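Local atomic coordinates of aminopentol aminotransferase (Sphingopyxis macrogoltabida, PDB entry 6HBS), a protein that transfers the amino group of aminopentol (hydrolysed fumonisin B1) to pyruvate with the help of pyridoxal 5'-phosphate, yielding the 2-keto product and alanine. Residues 323-326 and 327-330; 390-393 and 394-398. All coordinates share one frame; numbering follows the deposited sequence.

In the fold
Interaction 1 lies on helix 310-332 and interaction 2 on helix 386-405, two helices that pack against each other in the C-terminal part of this class-III aminotransferase. Interaction 1 comes first along the chain; strands 336-339, 346-349 and 370-371 and helix 356-367 intervene. The centres are about 11 Å apart and lie about 26 and 25 Å from the centre of the chain, away from the cofactor and magnesium sites. Q328 joins them: its NE2 lies 2.7 Å from L393 O and its OE1 2.8 Å from T396 OG1, both probable hydrogen bonds. One amide thus reaches two groups about one turn apart on helix 386-405 and links the two helices.

Interaction 1 of 2, residues 323-326 and 327-330; sequences AGLE and AQSQ
The carboxylate of E326 and the side-chain amide of Q330 meet through their polar ends without stacking, their planes 69° apart. Q330 NE2 donates to E326 OE1 at 3.1 Å, nearly along the C-O axis of that oxygen, while the oxygen sits somewhat off the amide plane. This is an i to i+4 side-chain bond along helix 310-332, on a surface-facing stripe. E326 reaches it with CG anti to its N (chi1 168°) and a bend at the next torsion, which carries the carboxylate forward along the helix; Q330 CG flanks the same oxygen at 3.6 Å.

Beneath this pair, E326 O takes two donors. Q330 N supplies the regular helical bond at 3.1 Å, and S329 OG adds a second at 2.7 Å, arriving well to the side of the carbonyl (C=O...OG angle 122°). The buried hydroxyl is therefore satisfied by its own helix, three residues back.

The side toward helix 386-405 mixes nonpolar and polar contacts: L325 packs on L393 and T396, and also on L336 of strand 336-339, which S329 touches too. Q328 extends along this side, its NE2 bonded to L393 O and its OE1 to T396 OG1; its CG lies 3.4 Å from G324 O, and L325 CD2 stands 3.9 Å from Q328 OE1.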
# COMPACT_ATOMS: atom_id res chain seq x y z
N ALA A 323 22.59 -28.91 -1.67
CA ALA A 323 23.52 -30.07 -1.82
C ALA A 323 24.80 -29.65 -2.53
O ALA A 323 25.91 -29.98 -2.08
CB ALA A 323 22.84 -31.18 -2.58
N GLY A 324 24.65 -28.91 -3.64
CA GLY A 324 25.78 -28.44 -4.38
C GLY A 324 26.72 -27.58 -3.55
O GLY A 324 27.97 -27.71 -3.65
N LEU A 325 26.14 -26.64 -2.78
CA LEU A 325 26.94 -25.69 -1.99
C LEU A 325 27.62 -26.41 -0.83
O LEU A 325 28.74 -26.08 -0.48
CB LEU A 325 26.06 -24.53 -1.49
CG LEU A 325 25.63 -23.52 -2.56
CD1 LEU A 325 24.71 -22.44 -1.97
CD2 LEU A 325 26.84 -22.86 -3.19
N GLU A 326 26.97 -27.43 -0.28
CA GLU A 326 27.56 -28.22 0.79
C GLU A 326 28.84 -28.86 0.24
O GLU A 326 29.95 -28.74 0.84
CB GLU A 326 26.52 -29.22 1.30
CG GLU A 326 27.07 -30.30 2.20
CD GLU A 326 27.66 -29.78 3.50
OE1 GLU A 326 28.70 -30.35 3.97
OE2 GLU A 326 27.13 -28.77 3.99
N ALA A 327 28.71 -29.50 -0.93
CA ALA A 327 29.85 -30.25 -1.54
C ALA A 327 30.98 -29.27 -1.86
O ALA A 327 32.15 -29.48 -1.50
CB ALA A 327 29.41 -31.04 -2.75
N GLN A 328 30.64 -28.11 -2.45
CA GLN A 328 31.68 -27.13 -2.81
C GLN A 328 32.38 -26.56 -1.58
O GLN A 328 33.58 -26.33 -1.64
CB GLN A 328 31.09 -25.96 -3.59
CG GLN A 328 30.75 -26.32 -5.02
CD GLN A 328 30.11 -25.16 -5.75
OE1 GLN A 328 29.93 -24.06 -5.22
NE2 GLN A 328 29.82 -25.41 -7.01
N SER A 329 31.64 -26.31 -0.50
CA SER A 329 32.18 -25.75 0.75
C SER A 329 33.21 -26.70 1.38
O SER A 329 34.26 -26.27 1.77
CB SER A 329 31.10 -25.38 1.74
OG SER A 329 30.53 -26.53 2.35
N GLN A 330 32.88 -28.00 1.46
CA GLN A 330 33.83 -29.00 1.96
C GLN A 330 35.10 -29.02 1.09
O GLN A 330 36.21 -29.06 1.63
CB GLN A 330 33.14 -30.37 2.03
CG GLN A 330 32.27 -30.54 3.26
CD GLN A 330 32.17 -31.99 3.70
OE1 GLN A 330 33.19 -32.64 3.97
NE2 GLN A 330 30.94 -32.50 3.79

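Interaction 2 of 2, residues 390-393 and 394-398; sequences TETL and EATDR
Amphipathic helix 386-405 carries in this two-turn section both a buried side and an exposed one. On the inner face T396 folds back over the preceding turn: OG1 lies 3.1 Å from L393 O, an i to i-3 hydroxyl-to-carbonyl approach. Its one proton also has Q328 OE1 of helix 310-332 within reach, so which acceptor it serves is not settled. L393 O also accepts the helical bond from D397 N and one from Q328 NE2. The torsion explains the approach, since chi1 of 58° sets OG1 between the backbone N and carbonyl carbon. L393 runs side by side with T396 and brings CD2 to 3.8 Å from OG1, placing a methyl beside the hydroxyl.

The T396 methyl turns the other way: CG2 is 3.4 Å from T392 O and 4.2 Å from T392 CG2. T396 N bonds T392 O at 2.8 Å. T392 and A395 touch V370, while T396 also meets W361 and C365 of helix 356-367. A valine in place of T396 would probably leave Q328 OE1 without its hydroxyl partner at the interface between the helices. D397, at the border with helix 310-332, forms a salt bridge with R331 through OD1.

On the outer face E391 and E394 cross at an angle, with E391 OE2 3.7 Å from E394 OE1 and the carboxylates 48° apart. With two like-charged carboxylates this close, the pair would probably be mildly repulsive and raise the proton affinity of one, tempered perhaps by R398, whose NH2 lies 5.9 Å from E391 OE1.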
# COMPACT_ATOMS: atom_id res chain seq x y z
N THR A 390 22.67 -25.57 -12.28
CA THR A 390 23.99 -25.99 -12.72
C THR A 390 24.88 -24.78 -12.94
O THR A 390 26.02 -24.77 -12.46
CB THR A 390 23.92 -26.85 -13.99
OG1 THR A 390 23.13 -27.99 -13.68
CG2 THR A 390 25.28 -27.33 -14.45
N GLU A 391 24.36 -23.77 -13.65
CA GLU A 391 25.14 -22.57 -13.96
C GLU A 391 25.40 -21.77 -12.68
O GLU A 391 26.46 -21.12 -12.54
CB GLU A 391 24.43 -21.71 -15.02
CG GLU A 391 24.68 -22.20 -16.44
CD GLU A 391 26.15 -22.42 -16.79
OE1 GLU A 391 26.93 -21.45 -16.73
OE2 GLU A 391 26.52 -23.58 -17.04
N THR A 392 24.46 -21.80 -11.73
CA THR A 392 24.67 -21.11 -10.46
C THR A 392 25.94 -21.67 -9.79
O THR A 392 26.79 -20.94 -9.29
CB THR A 392 23.42 -21.23 -9.59
OG1 THR A 392 22.37 -20.52 -10.26
CG2 THR A 392 23.66 -20.72 -8.20
N LEU A 393 26.01 -23.00 -9.77
CA LEU A 393 27.03 -23.73 -9.04
C LEU A 393 28.40 -23.57 -9.71
O LEU A 393 29.40 -23.56 -9.00
CB LEU A 393 26.63 -25.20 -8.89
CG LEU A 393 25.53 -25.48 -7.87
CD1 LEU A 393 24.99 -26.89 -8.04
CD2 LEU A 393 25.98 -25.26 -6.43
N GLU A 394 28.45 -23.31 -11.02
CA GLU A 394 29.72 -22.92 -11.66
C GLU A 394 30.17 -21.56 -11.13
O GLU A 394 31.35 -21.34 -10.88
CB GLU A 394 29.61 -22.86 -13.18
CG GLU A 394 28.95 -24.07 -13.81
CD GLU A 394 29.82 -25.01 -14.63
OE1 GLU A 394 29.28 -25.62 -15.60
OE2 GLU A 394 31.01 -25.17 -14.29
N ALA A 395 29.22 -20.63 -10.95
CA ALA A 395 29.53 -19.29 -10.46
C ALA A 395 29.98 -19.34 -9.00
O ALA A 395 30.93 -18.65 -8.62
CB ALA A 395 28.32 -18.39 -10.61
N THR A 396 29.30 -20.15 -8.20
CA THR A 396 29.58 -20.23 -6.78
C THR A 396 30.95 -20.89 -6.56
O THR A 396 31.67 -20.55 -5.62
CB THR A 396 28.47 -20.93 -5.99
OG1 THR A 396 28.25 -22.26 -6.47
CG2 THR A 396 27.18 -20.15 -6.02
N ASP A 397 31.30 -21.82 -7.44
CA ASP A 397 32.60 -22.50 -7.37
C ASP A 397 33.71 -21.47 -7.55
O ASP A 397 34.64 -21.39 -6.72
CB ASP A 397 32.71 -23.61 -8.42
CG ASP A 397 33.96 -24.46 -8.20
OD1 ASP A 397 33.96 -25.25 -7.22
OD2 ASP A 397 34.94 -24.25 -8.94
N ARG A 398 33.60 -20.65 -8.61
CA ARG A 398 34.56 -19.59 -8.86
C ARG A 398 34.59 -18.59 -7.70
O ARG A 398 35.61 -17.94 -7.44
CB ARG A 398 34.26 -18.92 -10.21
CG ARG A 398 34.55 -19.85 -11.37
CD ARG A 398 34.62 -19.20 -12.74
NE ARG A 398 33.36 -18.58 -13.10
CZ ARG A 398 32.30 -19.22 -13.58
NH1 ARG A 398 32.40 -20.51 -13.88
NH2 ARG A 398 31.16 -18.58 -13.75